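Side-chain contact in fatty acid CoA ligase (Marinactinospora thermotolerans, PDB 6SQ8), which belongs to the ANL superfamily of AMP-binding enzymes and holds adenosine monophosphate in its pocket: residues H40-A45 against Q71-H76. Residues are numbered along the deposited sequence; the frame is centred on the assembly and turned at random.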
ATOM      1  N   HIS A  40      -4.282   0.299 -29.191  1.00 46.51           N
ATOM      2  CA  HIS A  40      -4.717   0.852 -30.478  1.00 49.16           C
ATOM      3  C   HIS A  40      -5.909   1.814 -30.286  1.00 44.57           C
ATOM      4  O   HIS A  40      -5.890   2.942 -30.766  1.00 44.04           O
ATOM      5  CB  HIS A  40      -5.028  -0.290 -31.453  1.00 54.05           C
ATOM      6  CG  HIS A  40      -5.401   0.194 -32.813  1.00 58.99           C
ATOM      7  ND1 HIS A  40      -6.710   0.488 -33.183  1.00 60.47           N
ATOM      8  CD2 HIS A  40      -4.635   0.407 -33.904  1.00 58.60           C
ATOM      9  CE1 HIS A  40      -6.726   0.870 -34.445  1.00 58.38           C
ATOM     10  NE2 HIS A  40      -5.468   0.846 -34.900  1.00 59.50           N
ATOM     11  N   ALA A  41      -6.930   1.381 -29.544  1.00 39.61           N
ATOM     12  CA  ALA A  41      -8.128   2.175 -29.333  1.00 39.98           C
ATOM     13  C   ALA A  41      -7.809   3.531 -28.681  1.00 43.34           C
ATOM     14  O   ALA A  41      -8.401   4.554 -29.040  1.00 44.02           O
ATOM     15  CB  ALA A  41      -9.106   1.390 -28.496  1.00 40.25           C
ATOM     16  N   LEU A  42      -6.898   3.531 -27.697  1.00 48.63           N
ATOM     17  CA  LEU A  42      -6.522   4.753 -26.940  1.00 49.69           C
ATOM     18  C   LEU A  42      -5.702   5.685 -27.844  1.00 49.36           C
ATOM     19  O   LEU A  42      -5.862   6.906 -27.784  1.00 44.59           O
ATOM     20  CB  LEU A  42      -5.701   4.364 -25.703  1.00 49.09           C
ATOM     21  CG  LEU A  42      -6.452   3.695 -24.559  1.00 48.41           C
ATOM     22  CD1 LEU A  42      -5.482   2.966 -23.648  1.00 53.55           C
ATOM     23  CD2 LEU A  42      -7.233   4.714 -23.761  1.00 48.69           C
ATOM     24  N   THR A  43      -4.799   5.084 -28.635  1.00 49.14           N
ATOM     25  CA  THR A  43      -3.990   5.788 -29.620  1.00 53.82           C
ATOM     26  C   THR A  43      -4.937   6.509 -30.582  1.00 55.65           C
ATOM     27  O   THR A  43      -4.869   7.736 -30.691  1.00 56.95           O
ATOM     28  CB  THR A  43      -3.012   4.827 -30.321  1.00 58.44           C
ATOM     29  OG1 THR A  43      -1.790   4.815 -29.574  1.00 57.21           O
ATOM     30  CG2 THR A  43      -2.714   5.163 -31.768  1.00 62.65           C
ATOM     31  N   GLU A  44      -5.845   5.737 -31.203  1.00 58.84           N
ATOM     32  CA  GLU A  44      -6.794   6.223 -32.220  1.00 56.96           C
ATOM     33  C   GLU A  44      -7.691   7.326 -31.662  1.00 51.81           C
ATOM     34  O   GLU A  44      -8.128   8.164 -32.408  1.00 60.21           O
ATOM     35  CB  GLU A  44      -7.692   5.105 -32.757  1.00 61.32           C
ATOM     36  CG  GLU A  44      -6.989   4.105 -33.656  1.00 70.82           C
ATOM     37  CD  GLU A  44      -6.167   4.647 -34.812  1.00 77.69           C
ATOM     38  OE1 GLU A  44      -5.203   3.958 -35.213  1.00 82.17           O
ATOM     39  OE2 GLU A  44      -6.479   5.762 -35.273  1.00 81.90           O
ATOM     40  N   ALA A  45      -7.971   7.315 -30.362  1.00 52.26           N
ATOM     41  CA  ALA A  45      -8.885   8.278 -29.755  1.00 53.43           C
ATOM     42  C   ALA A  45      -8.215   9.642 -29.558  1.00 54.46           C
ATOM     43  O   ALA A  45      -8.847  10.571 -29.036  1.00 60.20           O
ATOM     44  CB  ALA A  45      -9.403   7.733 -28.444  1.00 56.77           C
ATOM     45  N   GLN A  71       0.441   2.478 -20.343  1.00 37.52           N
ATOM     46  CA  GLN A  71       1.881   2.658 -20.149  1.00 37.41           C
ATOM     47  C   GLN A  71       2.620   2.395 -21.467  1.00 37.05           C
ATOM     48  O   GLN A  71       3.524   3.139 -21.825  1.00 39.73           O
ATOM     49  CB  GLN A  71       2.370   1.785 -18.993  1.00 36.97           C
ATOM     50  CG  GLN A  71       1.968   2.348 -17.626  1.00 36.33           C
ATOM     51  CD  GLN A  71       2.230   1.385 -16.495  1.00 34.27           C
ATOM     52  OE1 GLN A  71       2.304   0.174 -16.691  1.00 33.95           O
ATOM     53  NE2 GLN A  71       2.381   1.919 -15.297  1.00 33.60           N
ATOM     54  N   ALA A  72       2.215   1.341 -22.177  1.00 36.15           N
ATOM     55  CA  ALA A  72       2.771   0.969 -23.482  1.00 35.87           C
ATOM     56  C   ALA A  72       2.691   2.142 -24.470  1.00 36.73           C
ATOM     57  O   ALA A  72       3.638   2.382 -25.196  1.00 40.60           O
ATOM     58  CB  ALA A  72       2.046  -0.236 -24.026  1.00 36.60           C
ATOM     59  N   ILE A  73       1.574   2.879 -24.469  1.00 37.40           N
ATOM     60  CA  ILE A  73       1.358   3.989 -25.425  1.00 37.11           C
ATOM     61  C   ILE A  73       1.967   5.288 -24.875  1.00 40.20           C
ATOM     62  O   ILE A  73       1.576   6.393 -25.285  1.00 42.17           O
ATOM     63  CB  ILE A  73      -0.123   4.189 -25.818  1.00 34.03           C
ATOM     64  CG1 ILE A  73      -0.953   4.822 -24.695  1.00 33.81           C
ATOM     65  CG2 ILE A  73      -0.730   2.905 -26.349  1.00 30.61           C
ATOM     66  CD1 ILE A  73      -2.194   5.477 -25.164  1.00 34.48           C
ATOM     67  N   GLY A  74       2.929   5.171 -23.955  1.00 39.56           N
ATOM     68  CA  GLY A  74       3.701   6.320 -23.507  1.00 36.88           C
ATOM     69  C   GLY A  74       2.900   7.301 -22.662  1.00 34.92           C
ATOM     70  O   GLY A  74       3.335   8.415 -22.476  1.00 34.69           O
ATOM     71  N   CYS A  75       1.770   6.871 -22.093  1.00 38.00           N
ATOM     72  CA  CYS A  75       1.010   7.693 -21.135  1.00 41.52           C
ATOM     73  C   CYS A  75       1.287   7.257 -19.690  1.00 38.49           C
ATOM     74  O   CYS A  75       1.885   6.208 -19.448  1.00 42.59           O
ATOM     75  CB  CYS A  75      -0.480   7.613 -21.441  1.00 45.31           C
ATOM     76  SG  CYS A  75      -0.920   8.488 -22.965  1.00 46.86           S
ATOM     77  N   HIS A  76       0.864   8.084 -18.727  1.00 34.82           N
ATOM     78  CA  HIS A  76       0.977   7.735 -17.324  1.00 33.67           C
ATOM     79  C   HIS A  76      -0.401   7.388 -16.747  1.00 35.29           C
ATOM     80  O   HIS A  76      -1.356   8.160 -16.834  1.00 35.95           O
ATOM     81  CB  HIS A  76       1.729   8.816 -16.536  1.00 33.33           C
ATOM     82  CG  HIS A  76       1.069  10.141 -16.414  1.00 35.08           C
ATOM     83  ND1 HIS A  76       1.497  11.245 -17.136  1.00 36.76           N
ATOM     84  CD2 HIS A  76       0.075  10.573 -15.609  1.00 38.17           C
ATOM     85  CE1 HIS A  76       0.774  12.299 -16.798  1.00 38.25           C
ATOM     86  NE2 HIS A  76      -0.112  11.913 -15.866  1.00 40.16           N
TER
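Ile73 reaches from the end of helix 61-72 to the last turn of helix 28-44, where its two branches meet different neighbours. The longer branch makes the close, buried part of the contact: Ile73 CD1 lies 3.7 Å from Leu42 CB, aliphatic carbon against aliphatic carbon. With CG1 set between the backbone N and the carbonyl carbon (chi1 74°) and CD1 extended beyond it (chi2 159°), the branch arrives at the base of the leucine side chain. The buried Leu42 side chain also touches Val70, Ile47 and Leu124 of strand 122-125, a place well suited to a bulky hydrocarbon.

On the partly exposed side, at Thr43, the packing is looser. Ile73 CG2 stands 3.9 Å from Thr43 OG1, and the two side chains pass each other in opposite directions. Threonine fits this position because it can offer a methyl or a hydroxyl; here the hydroxyl oxygen merely rests against the isoleucine methyl.

Ile73 is the first residue to leave helical geometry after helix 61-72. Gly74, at positive phi, is the C-prime residue of a Schellman motif, in which Gly74 N bonds to Gln71 O and Cys75 N to Val70 O, and the chain turns toward strand 76-79. Ile73 O is taken by Arg149. No hydrogen bond or salt bridge joins the two segments, so what they contribute to each other is probably dispersion and burial of a modest apolar surface, with neighbouring residues sharing in the packing.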